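Side-chain contacts in inositol 2-dehydrogenase/D-chiro-inositol 3-dehydrogenase (PDB 4MIY), which oxidises myo-inositol and D-chiro-inositol to their keto derivatives, with NAD as the hydride acceptor: residues I18-N23 / Q280-E285; F92-K97 / Q287-E292; F125-R128 / G132-A135. All coordinates share one frame; numbering follows the deposited sequence.

Interaction 1. Residues I18-N23 / Q280-E285; sequences IDRLTN and QAYNTE. With NAD (nicotinamide-adenine-dinucleotide), chain E.
Arg-20 and Tyr-282 meet where helix 12-24 of the NAD-binding Rossmann fold faces helix 279-294, whose segment 280-285 belongs by sequence family to the C-terminal alpha/beta part of the chain. In the Gfo/Idh/MocA family, to which this enzyme probably belongs, the cofactor is bound by the Rossmann part, with its nicotinamide end at the cleft toward the other, and the contact sits beside that end of the NAD. Arg-20 has the largest share of the buried surface. Its side chain reaches across the gap and turns at the CG-CD bond (chi3 -82°), which lays the guanidinium over the root of Tyr-282 rather than over the middle of its ring. The CB of Tyr-282 covers one face of the guanidinium, displaced toward its rim, with NH1 of Arg-20 3.5 Å from CB of Tyr-282. The two planes are inclined by 29°, and NH1 comes to the ring obliquely. The NE of Arg-20 is used within its own helix, in a hydrogen bond to ND1 of His-17.

Asn-283 joins in with its amide oxygen. OD1 lies 3.4 Å from CD of Arg-20, close to the aliphatic part of the arginine, and a water completes the link: it accepts from NH1 of Arg-20 at 2.9 Å and donates to OD1 of Asn-283 over a short 2.5 Å. Arg-20 and Asn-283 are thus linked through this water.

Tyr-282 has CG beside its backbone N (chi1 -63°), which carries the ring past the arginine and on toward the cofactor, with Met-13 and Met-126 packed against its side chain. At the far end of the ring, the nicotinamide amide nitrogen lies at the edge, near the ring plane, with N7N of the NAD 2.7 Å from OH of Tyr-282.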
loop_
_atom_site.group_PDB
_atom_site.type_symbol
_atom_site.label_atom_id
_atom_site.label_comp_id
_atom_site.label_asym_id
_atom_site.label_seq_id
_atom_site.Cartn_x
_atom_site.Cartn_y
_atom_site.Cartn_z
ATOM N N ILE A 18 35.556 4.145 -9.721
ATOM C CA ILE A 18 36.246 5.306 -10.254
ATOM C C ILE A 18 35.306 6.433 -10.582
ATOM O O ILE A 18 35.563 7.556 -10.286
ATOM C CB ILE A 18 37.090 4.948 -11.504
ATOM C CG1 ILE A 18 38.229 4.039 -11.100
ATOM C CG2 ILE A 18 37.534 6.193 -12.253
ATOM C CD1 ILE A 18 39.018 3.517 -12.267
ATOM N N ASP A 19 34.207 6.095 -11.226
ATOM C CA ASP A 19 33.177 7.059 -11.501
ATOM C C ASP A 19 32.661 7.725 -10.208
ATOM O O ASP A 19 32.464 8.902 -10.150
ATOM C CB ASP A 19 32.027 6.376 -12.245
ATOM C CG ASP A 19 30.974 7.331 -12.655
ATOM O OD1 ASP A 19 31.309 8.271 -13.339
ATOM O OD2 ASP A 19 29.827 7.151 -12.266
ATOM N N ARG A 20 32.457 6.910 -9.195
ATOM C CA ARG A 20 32.044 7.397 -7.894
ATOM C C ARG A 20 33.039 8.397 -7.333
ATOM O O ARG A 20 32.674 9.464 -6.946
ATOM C CB ARG A 20 31.810 6.233 -6.913
ATOM C CG ARG A 20 30.390 5.681 -6.975
ATOM C CD ARG A 20 30.065 4.599 -6.001
ATOM N NE ARG A 20 30.495 3.294 -6.431
ATOM C CZ ARG A 20 29.805 2.484 -7.213
ATOM N NH1 ARG A 20 28.627 2.810 -7.674
ATOM N NH2 ARG A 20 30.298 1.327 -7.507
ATOM N N LEU A 21 34.302 8.030 -7.355
ATOM C CA LEU A 21 35.344 8.847 -6.779
ATOM C C LEU A 21 35.606 10.098 -7.583
ATOM O O LEU A 21 36.006 11.078 -7.057
ATOM C CB LEU A 21 36.617 8.057 -6.606
ATOM C CG LEU A 21 36.476 6.880 -5.665
ATOM C CD1 LEU A 21 37.587 5.993 -5.858
ATOM C CD2 LEU A 21 36.422 7.290 -4.235
ATOM N N THR A 22 35.314 10.041 -8.864
ATOM C CA THR A 22 35.648 11.129 -9.776
ATOM C C THR A 22 34.519 12.086 -10.015
ATOM O O THR A 22 34.698 13.278 -10.121
ATOM C CB THR A 22 36.072 10.525 -11.129
ATOM O OG1 THR A 22 37.162 9.641 -10.892
ATOM C CG2 THR A 22 36.486 11.570 -12.092
ATOM N N ASN A 23 33.342 11.530 -10.145
ATOM C CA ASN A 23 32.251 12.290 -10.610
ATOM C C ASN A 23 31.188 12.505 -9.555
ATOM O O ASN A 23 30.586 13.536 -9.501
ATOM C CB ASN A 23 31.689 11.625 -11.850
ATOM C CG ASN A 23 32.638 11.712 -13.026
ATOM O OD1 ASN A 23 33.254 12.717 -13.226
ATOM N ND2 ASN A 23 32.757 10.655 -13.767
ATOM N N GLN A 280 22.491 4.178 -4.267
ATOM C CA GLN A 280 22.616 4.976 -3.070
ATOM C C GLN A 280 23.549 4.333 -2.070
ATOM O O GLN A 280 24.386 4.982 -1.524
ATOM C CB GLN A 280 21.241 5.247 -2.433
ATOM C CG GLN A 280 21.287 5.894 -1.086
ATOM C CD GLN A 280 21.243 4.924 0.065
ATOM O OE1 GLN A 280 20.356 4.126 0.167
ATOM N NE2 GLN A 280 22.224 4.997 0.916
ATOM N N ALA A 281 23.384 3.052 -1.847
ATOM C CA ALA A 281 24.211 2.369 -0.875
ATOM C C ALA A 281 25.678 2.389 -1.258
ATOM O O ALA A 281 26.506 2.624 -0.443
ATOM C CB ALA A 281 23.726 0.977 -0.657
ATOM N N TYR A 282 25.963 2.197 -2.533
ATOM C CA TYR A 282 27.335 2.299 -2.979
ATOM C C TYR A 282 27.916 3.676 -2.759
ATOM O O TYR A 282 29.010 3.811 -2.306
ATOM C CB TYR A 282 27.516 1.901 -4.455
ATOM C CG TYR A 282 27.196 0.470 -4.808
ATOM C CD1 TYR A 282 27.815 -0.577 -4.206
ATOM C CD2 TYR A 282 26.332 0.190 -5.825
ATOM C CE1 TYR A 282 27.524 -1.868 -4.555
ATOM C CE2 TYR A 282 26.026 -1.071 -6.176
ATOM C CZ TYR A 282 26.623 -2.115 -5.556
ATOM O OH TYR A 282 26.294 -3.382 -5.954
ATOM N N ASN A 283 27.161 4.698 -3.076
ATOM C CA ASN A 283 27.601 6.039 -2.853
ATOM C C ASN A 283 27.866 6.291 -1.378
ATOM O O ASN A 283 28.892 6.773 -1.040
ATOM C CB ASN A 283 26.580 7.031 -3.367
ATOM C CG ASN A 283 26.595 7.161 -4.866
ATOM O OD1 ASN A 283 27.494 6.746 -5.523
ATOM N ND2 ASN A 283 25.546 7.730 -5.395
ATOM N N THR A 284 26.946 5.902 -0.518
ATOM C CA THR A 284 27.096 6.128 0.907
ATOM C C THR A 284 28.285 5.397 1.525
ATOM O O THR A 284 29.012 5.947 2.309
ATOM C CB THR A 284 25.800 5.795 1.646
ATOM O OG1 THR A 284 24.764 6.637 1.156
ATOM C CG2 THR A 284 25.945 6.025 3.116
ATOM N N GLU A 285 28.464 4.172 1.109
ATOM C CA GLU A 285 29.540 3.335 1.557
ATOM C C GLU A 285 30.915 3.889 1.225
ATOM O O GLU A 285 31.752 3.990 2.059
ATOM C CB GLU A 285 29.325 1.979 0.932
ATOM C CG GLU A 285 30.483 1.137 0.766
ATOM C CD GLU A 285 30.221 -0.122 -0.070
ATOM O OE1 GLU A 285 30.120 -1.149 0.543
ATOM O OE2 GLU A 285 30.180 -0.062 -1.286
HETATM P PA NAD E . 35.250 -7.706 -13.965
HETATM O O1A NAD E . 35.674 -9.009 -14.437
HETATM O O2A NAD E . 34.580 -6.806 -14.781
HETATM O O5B NAD E . 36.497 -6.800 -13.599
HETATM C C5B NAD E . 37.575 -7.219 -12.867
HETATM C C4B NAD E . 38.844 -6.541 -13.402
HETATM O O4B NAD E . 39.905 -7.042 -12.635
HETATM C C3B NAD E . 39.252 -6.959 -14.808
HETATM O O3B NAD E . 39.545 -5.848 -15.550
HETATM C C2B NAD E . 40.440 -7.864 -14.632
HETATM O O2B NAD E . 41.337 -7.809 -15.715
HETATM C C1B NAD E . 41.077 -7.288 -13.425
HETATM N N9A NAD E . 41.926 -8.194 -12.683
HETATM C C8A NAD E . 41.761 -9.457 -12.446
HETATM N N7A NAD E . 42.699 -9.951 -11.648
HETATM C C5A NAD E . 43.506 -8.950 -11.355
HETATM C C6A NAD E . 44.722 -8.742 -10.594
HETATM N N6A NAD E . 45.310 -9.688 -9.906
HETATM N N1A NAD E . 45.191 -7.517 -10.544
HETATM C C2A NAD E . 44.673 -6.531 -11.176
HETATM N N3A NAD E . 43.594 -6.650 -11.919
HETATM C C4A NAD E . 42.985 -7.814 -12.028
HETATM O O3 NAD E . 34.526 -8.034 -12.600
HETATM P PN NAD E . 33.684 -6.994 -11.656
HETATM O O1N NAD E . 32.263 -7.200 -11.902
HETATM O O2N NAD E . 34.060 -5.660 -11.951
HETATM O O5D NAD E . 33.896 -7.497 -10.233
HETATM C C5D NAD E . 35.075 -7.140 -9.555
HETATM C C4D NAD E . 34.941 -7.366 -8.084
HETATM O O4D NAD E . 33.885 -6.538 -7.632
HETATM C C3D NAD E . 34.591 -8.784 -7.779
HETATM O O3D NAD E . 35.206 -9.125 -6.577
HETATM C C2D NAD E . 33.077 -8.672 -7.623
HETATM O O2D NAD E . 32.679 -9.689 -6.786
HETATM C C1D NAD E . 32.936 -7.328 -6.966
HETATM N N1N NAD E . 31.590 -6.774 -7.119
HETATM C C2N NAD E . 30.885 -6.441 -6.041
HETATM C C3N NAD E . 29.595 -5.956 -6.108
HETATM C C7N NAD E . 28.839 -5.576 -4.856
HETATM O O7N NAD E . 29.398 -5.296 -3.844
HETATM N N7N NAD E . 27.573 -5.534 -4.970
HETATM C C4N NAD E . 29.047 -5.760 -7.363
HETATM C C5N NAD E . 29.816 -6.105 -8.451
HETATM C C6N NAD E . 31.076 -6.620 -8.296
HETATM O O HOH W 1 26.638 4.708 -6.780
#

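Interaction 2. Residues F92-K97 / Q287-E292; sequences FIFTEK and QEFIDE. Unlike the reference sequence in segment 287-292: Glu-292 (reference Gln). With NAD (nicotinamide-adenine-dinucleotide), chain E.
Strand 92-95 of the parallel Rossmann sheet is covered here by helix 279-294, which runs antiparallel to it: the short axes are 172° apart in direction and 10.2 Å apart at closest approach. Phe-289 is the residue that fills the gap. A chi1 of 176°, which sets CG opposite the backbone N, sends its ring from the helix onto the strand, and CB of Phe-94 sits over the middle of the ring face, 3.9 Å from the ring centroid in a CH-pi contact. The Phe-94 ring then turns its edge to the same aromatic, a T-shaped pair with planes at 65° and centroids 5.5 Å apart. Phe-92 adds its CB, 3.9 Å from CZ of Phe-289. Beyond the pair, Phe-94 stacks on Phe-71 and meets His-17 edge-to-face.

Farther along the chain, Glu-96 and Lys-97 belong to the cofactor site. Glu-96 has its OE2 hydrogen-bonded to NE2 of His-17, while its CB and CG lie against the nicotinamide ribose. Lys-97 holds that ribose at two points: its NZ makes a weak bond to O2D of the NAD, and its backbone O accepts a hydrogen bond from O3D of the NAD at 3.0 Å.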
loop_
_atom_site.group_PDB
_atom_site.type_symbol
_atom_site.label_atom_id
_atom_site.label_comp_id
_atom_site.label_asym_id
_atom_site.label_seq_id
_atom_site.Cartn_x
_atom_site.Cartn_y
_atom_site.Cartn_z
ATOM N N PHE A 92 45.229 2.728 3.646
ATOM C CA PHE A 92 43.882 2.272 3.854
ATOM C C PHE A 92 43.449 1.398 2.667
ATOM O O PHE A 92 43.878 1.585 1.572
ATOM C CB PHE A 92 42.964 3.489 4.011
ATOM C CG PHE A 92 43.165 4.236 5.302
ATOM C CD1 PHE A 92 42.489 3.878 6.425
ATOM C CD2 PHE A 92 44.013 5.296 5.374
ATOM C CE1 PHE A 92 42.645 4.583 7.589
ATOM C CE2 PHE A 92 44.160 5.967 6.503
ATOM C CZ PHE A 92 43.493 5.615 7.626
ATOM N N ILE A 93 42.580 0.446 2.945
ATOM C CA ILE A 93 42.201 -0.562 1.979
ATOM C C ILE A 93 40.666 -0.755 1.956
ATOM O O ILE A 93 40.066 -1.101 2.953
ATOM C CB ILE A 93 42.830 -1.897 2.352
ATOM C CG1 ILE A 93 44.353 -1.793 2.398
ATOM C CG2 ILE A 93 42.405 -2.971 1.387
ATOM C CD1 ILE A 93 44.952 -2.851 3.248
ATOM N N PHE A 94 40.100 -0.491 0.789
ATOM C CA PHE A 94 38.727 -0.839 0.463
ATOM C C PHE A 94 38.775 -1.991 -0.520
ATOM O O PHE A 94 39.198 -1.839 -1.611
ATOM C CB PHE A 94 37.989 0.346 -0.161
ATOM C CG PHE A 94 36.515 0.095 -0.399
ATOM C CD1 PHE A 94 36.095 -0.522 -1.540
ATOM C CD2 PHE A 94 35.579 0.461 0.532
ATOM C CE1 PHE A 94 34.780 -0.755 -1.759
ATOM C CE2 PHE A 94 34.256 0.211 0.318
ATOM C CZ PHE A 94 33.862 -0.388 -0.817
ATOM N N THR A 95 38.340 -3.142 -0.068
ATOM C CA THR A 95 38.223 -4.274 -0.952
ATOM C C THR A 95 36.765 -4.586 -1.210
ATOM O O THR A 95 35.980 -4.615 -0.310
ATOM C CB THR A 95 38.979 -5.513 -0.441
ATOM O OG1 THR A 95 38.914 -6.544 -1.404
ATOM C CG2 THR A 95 38.442 -5.986 0.814
ATOM N N GLU A 96 36.436 -4.770 -2.465
ATOM C CA GLU A 96 35.162 -5.365 -2.756
ATOM C C GLU A 96 35.049 -6.748 -2.127
ATOM O O GLU A 96 36.026 -7.372 -1.813
ATOM C CB GLU A 96 34.893 -5.405 -4.254
ATOM C CG GLU A 96 34.179 -4.176 -4.790
ATOM C CD GLU A 96 32.833 -3.933 -4.117
ATOM O OE1 GLU A 96 32.278 -4.863 -3.552
ATOM O OE2 GLU A 96 32.367 -2.820 -4.157
ATOM N N LYS A 97 33.820 -7.200 -1.953
ATOM C CA LYS A 97 33.554 -8.563 -1.607
ATOM C C LYS A 97 34.063 -9.464 -2.706
ATOM O O LYS A 97 34.055 -9.080 -3.827
ATOM C CB LYS A 97 32.057 -8.787 -1.453
ATOM C CG LYS A 97 31.284 -8.122 -2.514
ATOM C CD LYS A 97 30.303 -8.990 -3.205
ATOM C CE LYS A 97 30.894 -10.231 -3.722
ATOM N NZ LYS A 97 30.150 -10.638 -4.931
ATOM N N GLN A 287 31.583 7.030 0.251
ATOM C CA GLN A 287 31.783 8.329 0.820
ATOM C C GLN A 287 32.218 8.225 2.256
ATOM O O GLN A 287 33.034 8.988 2.697
ATOM C CB GLN A 287 30.527 9.165 0.741
ATOM C CG GLN A 287 30.719 10.599 1.184
ATOM C CD GLN A 287 31.584 11.393 0.249
ATOM O OE1 GLN A 287 31.183 11.767 -0.815
ATOM N NE2 GLN A 287 32.779 11.668 0.683
ATOM N N GLU A 288 31.674 7.277 2.990
ATOM C CA GLU A 288 32.074 7.096 4.368
ATOM C C GLU A 288 33.552 6.652 4.480
ATOM O O GLU A 288 34.280 7.149 5.298
ATOM C CB GLU A 288 31.189 6.083 5.067
ATOM C CG GLU A 288 31.449 5.965 6.546
ATOM C CD GLU A 288 30.716 4.823 7.167
ATOM O OE1 GLU A 288 31.153 3.701 7.014
ATOM O OE2 GLU A 288 29.697 5.064 7.778
ATOM N N PHE A 289 33.976 5.747 3.627
ATOM C CA PHE A 289 35.353 5.299 3.618
ATOM C C PHE A 289 36.286 6.488 3.360
ATOM O O PHE A 289 37.211 6.708 4.077
ATOM C CB PHE A 289 35.539 4.188 2.581
ATOM C CG PHE A 289 36.965 3.716 2.440
ATOM C CD1 PHE A 289 37.514 2.857 3.341
ATOM C CD2 PHE A 289 37.743 4.159 1.427
ATOM C CE1 PHE A 289 38.826 2.462 3.216
ATOM C CE2 PHE A 289 39.030 3.746 1.312
ATOM C CZ PHE A 289 39.556 2.918 2.203
ATOM N N ILE A 290 36.004 7.248 2.331
ATOM C CA ILE A 290 36.790 8.414 2.025
ATOM C C ILE A 290 36.835 9.420 3.188
ATOM O O ILE A 290 37.875 9.909 3.513
ATOM C CB ILE A 290 36.276 9.106 0.755
ATOM C CG1 ILE A 290 36.499 8.236 -0.488
ATOM C CG2 ILE A 290 36.916 10.477 0.571
ATOM C CD1 ILE A 290 37.915 7.787 -0.697
ATOM N N ASP A 291 35.702 9.698 3.805
ATOM C CA ASP A 291 35.645 10.591 4.935
ATOM C C ASP A 291 36.500 10.131 6.116
ATOM O O ASP A 291 37.089 10.914 6.791
ATOM C CB ASP A 291 34.213 10.754 5.425
ATOM C CG ASP A 291 33.320 11.523 4.468
ATOM O OD1 ASP A 291 33.762 12.111 3.494
ATOM O OD2 ASP A 291 32.133 11.573 4.752
ATOM N N GLU A 292 36.545 8.842 6.358
ATOM C CA GLU A 292 37.400 8.322 7.387
ATOM C C GLU A 292 38.867 8.490 7.052
ATOM O O GLU A 292 39.633 8.880 7.875
ATOM C CB GLU A 292 37.073 6.850 7.673
ATOM C CG GLU A 292 35.752 6.628 8.347
ATOM C CD GLU A 292 35.625 7.329 9.671
ATOM O OE1 GLU A 292 34.785 8.206 9.776
ATOM O OE2 GLU A 292 36.338 6.982 10.600
HETATM P PA NAD E . 35.250 -7.706 -13.965
HETATM O O1A NAD E . 35.674 -9.009 -14.437
HETATM O O2A NAD E . 34.580 -6.806 -14.781
HETATM O O5B NAD E . 36.497 -6.800 -13.599
HETATM C C5B NAD E . 37.575 -7.219 -12.867
HETATM C C4B NAD E . 38.844 -6.541 -13.402
HETATM O O4B NAD E . 39.905 -7.042 -12.635
HETATM C C3B NAD E . 39.252 -6.959 -14.808
HETATM O O3B NAD E . 39.545 -5.848 -15.550
HETATM C C2B NAD E . 40.440 -7.864 -14.632
HETATM O O2B NAD E . 41.337 -7.809 -15.715
HETATM C C1B NAD E . 41.077 -7.288 -13.425
HETATM N N9A NAD E . 41.926 -8.194 -12.683
HETATM C C8A NAD E . 41.761 -9.457 -12.446
HETATM N N7A NAD E . 42.699 -9.951 -11.648
HETATM C C5A NAD E . 43.506 -8.950 -11.355
HETATM C C6A NAD E . 44.722 -8.742 -10.594
HETATM N N6A NAD E . 45.310 -9.688 -9.906
HETATM N N1A NAD E . 45.191 -7.517 -10.544
HETATM C C2A NAD E . 44.673 -6.531 -11.176
HETATM N N3A NAD E . 43.594 -6.650 -11.919
HETATM C C4A NAD E . 42.985 -7.814 -12.028
HETATM O O3 NAD E . 34.526 -8.034 -12.600
HETATM P PN NAD E . 33.684 -6.994 -11.656
HETATM O O1N NAD E . 32.263 -7.200 -11.902
HETATM O O2N NAD E . 34.060 -5.660 -11.951
HETATM O O5D NAD E . 33.896 -7.497 -10.233
HETATM C C5D NAD E . 35.075 -7.140 -9.555
HETATM C C4D NAD E . 34.941 -7.366 -8.084
HETATM O O4D NAD E . 33.885 -6.538 -7.632
HETATM C C3D NAD E . 34.591 -8.784 -7.779
HETATM O O3D NAD E . 35.206 -9.125 -6.577
HETATM C C2D NAD E . 33.077 -8.672 -7.623
HETATM O O2D NAD E . 32.679 -9.689 -6.786
HETATM C C1D NAD E . 32.936 -7.328 -6.966
HETATM N N1N NAD E . 31.590 -6.774 -7.119
HETATM C C2N NAD E . 30.885 -6.441 -6.041
HETATM C C3N NAD E . 29.595 -5.956 -6.108
HETATM C C7N NAD E . 28.839 -5.576 -4.856
HETATM O O7N NAD E . 29.398 -5.296 -3.844
HETATM N N7N NAD E . 27.573 -5.534 -4.970
HETATM C C4N NAD E . 29.047 -5.760 -7.363
HETATM C C5N NAD E . 29.816 -6.105 -8.451
HETATM C C6N NAD E . 31.076 -6.620 -8.296
#

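Interaction 3. Residues F125-R128 / G132-A135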
loop_
_atom_site.group_PDB
_atom_site.type_symbol
_atom_site.label_atom_id
_atom_site.label_comp_id
_atom_site.label_asym_id
_atom_site.label_seq_id
_atom_site.Cartn_x
_atom_site.Cartn_y
_atom_site.Cartn_z
ATOM N N PHE A 125 30.527 -4.664 1.571
ATOM C CA PHE A 125 29.165 -5.084 1.803
ATOM C C PHE A 125 28.217 -3.874 1.924
ATOM O O PHE A 125 27.961 -3.402 2.991
ATOM C CB PHE A 125 29.060 -5.975 3.042
ATOM C CG PHE A 125 29.741 -7.310 2.900
ATOM C CD1 PHE A 125 29.336 -8.199 1.971
ATOM C CD2 PHE A 125 30.764 -7.650 3.717
ATOM C CE1 PHE A 125 29.958 -9.414 1.834
ATOM C CE2 PHE A 125 31.394 -8.859 3.587
ATOM C CZ PHE A 125 30.987 -9.724 2.640
ATOM N N MET A 126 27.667 -3.439 0.812
ATOM C CA MET A 126 26.913 -2.206 0.768
ATOM C C MET A 126 25.519 -2.215 1.365
ATOM O O MET A 126 24.981 -1.193 1.575
ATOM C CB MET A 126 26.839 -1.674 -0.668
ATOM C CG MET A 126 25.752 -2.299 -1.531
ATOM S SD MET A 126 26.085 -4.032 -1.889
ATOM C CE MET A 126 24.660 -4.483 -2.888
ATOM N N ARG A 127 24.951 -3.384 1.586
ATOM C CA ARG A 127 23.590 -3.450 2.082
ATOM C C ARG A 127 23.402 -2.686 3.357
ATOM O O ARG A 127 22.373 -2.178 3.602
ATOM C CB ARG A 127 23.165 -4.878 2.322
ATOM C CG ARG A 127 23.060 -5.727 1.085
ATOM C CD ARG A 127 21.727 -5.551 0.410
ATOM N NE ARG A 127 21.421 -6.584 -0.565
ATOM C CZ ARG A 127 20.768 -7.700 -0.301
ATOM N NH1 ARG A 127 20.321 -7.958 0.897
ATOM N NH2 ARG A 127 20.549 -8.557 -1.259
ATOM N N ARG A 128 24.449 -2.630 4.157
ATOM C CA ARG A 128 24.371 -2.017 5.456
ATOM C C ARG A 128 24.148 -0.522 5.306
ATOM O O ARG A 128 23.729 0.115 6.223
ATOM C CB ARG A 128 25.647 -2.274 6.257
ATOM C CG ARG A 128 25.909 -3.693 6.590
ATOM C CD ARG A 128 27.009 -3.801 7.625
ATOM N NE ARG A 128 27.525 -5.153 7.786
ATOM C CZ ARG A 128 28.262 -5.540 8.806
ATOM N NH1 ARG A 128 28.569 -4.697 9.757
ATOM N NH2 ARG A 128 28.681 -6.778 8.872
ATOM N N GLY A 132 16.819 2.041 3.466
ATOM C CA GLY A 132 15.718 1.261 3.975
ATOM C C GLY A 132 16.098 0.160 4.936
ATOM O O GLY A 132 15.493 -0.025 5.928
ATOM N N ILE A 133 17.149 -0.555 4.599
ATOM C CA ILE A 133 17.607 -1.621 5.443
ATOM C C ILE A 133 18.131 -1.047 6.744
ATOM O O ILE A 133 17.854 -1.553 7.778
ATOM C CB ILE A 133 18.672 -2.459 4.706
ATOM C CG1 ILE A 133 18.010 -3.219 3.563
ATOM C CG2 ILE A 133 19.327 -3.416 5.637
ATOM C CD1 ILE A 133 18.964 -3.862 2.602
ATOM N N ARG A 134 18.828 0.068 6.658
ATOM C CA ARG A 134 19.335 0.735 7.830
ATOM C C ARG A 134 18.215 1.219 8.730
ATOM O O ARG A 134 18.269 1.088 9.936
ATOM C CB ARG A 134 20.237 1.896 7.407
ATOM C CG ARG A 134 21.262 2.278 8.414
ATOM C CD ARG A 134 22.370 3.256 7.906
ATOM N NE ARG A 134 23.612 2.574 7.534
ATOM C CZ ARG A 134 24.427 1.902 8.365
ATOM N NH1 ARG A 134 24.170 1.792 9.659
ATOM N NH2 ARG A 134 25.496 1.327 7.887
ATOM N N ALA A 135 17.167 1.744 8.124
ATOM C CA ALA A 135 16.053 2.254 8.902
ATOM C C ALA A 135 15.291 1.146 9.602
ATOM O O ALA A 135 14.833 1.318 10.684
ATOM C CB ALA A 135 15.129 3.078 8.049
#
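Ile-133 and Arg-134, in the first turn of helix 131-141, fold back onto Arg-127 and Arg-128 of the loop that leads into it. Ile-133 comes first and points its side chain toward the loop. Its CD1 rests on the aliphatic part of Arg-127, 3.9 Å from CD of that residue, and its CG2 lies 3.9 Å from the Arg-127 backbone O. The Arg-127 chain bends at chi2 (-84°), leaving CD beside the isoleucine while the guanidinium goes on to salt bridges with Glu-177 and Glu-180.

Arg-134 follows. As modelled, its guanidinium lies unusually close over the backbone O of Arg-128, 2.7 Å from NH2 of Arg-134; this is not a hydrogen bond, and the modelled position there is doubtful. The guanidinium of Arg-128 leads away to salt bridges with Asp-179 and Asp-306.

At the helix start, OD2 of Asp-130 accepts a hydrogen bond from the backbone N of Ile-133. Met-126 of the same loop lines the NAD pocket. The arrangement belongs to the strand-loop-helix passage out of the last strand of the parallel Rossmann sheet, 121-123, through a 3-10 segment at 127-128 into helix 131-141.

Overall arrangement
Interactions 1 and 2 share helix 279-294, their centres about 11 Å apart: the helix packs on helix 12-24 in the first and, in its next turns, on strand 92-95 in the second, both of the Rossmann part. Along the chain their segments alternate, and both contacts touch NAD. Interaction 3 is nested inside the loops closed by the other two, about 15 and 16 Å from them between centres. Its loop meets them where Met-126 packs on Tyr-282 and Ala-281, and Phe-125 on Lys-97. Interactions 1 and 2 thus bridge the Rossmann part and the later alpha/beta part, while interaction 3 lies at the passage between the two and reaches NAD through Met-126.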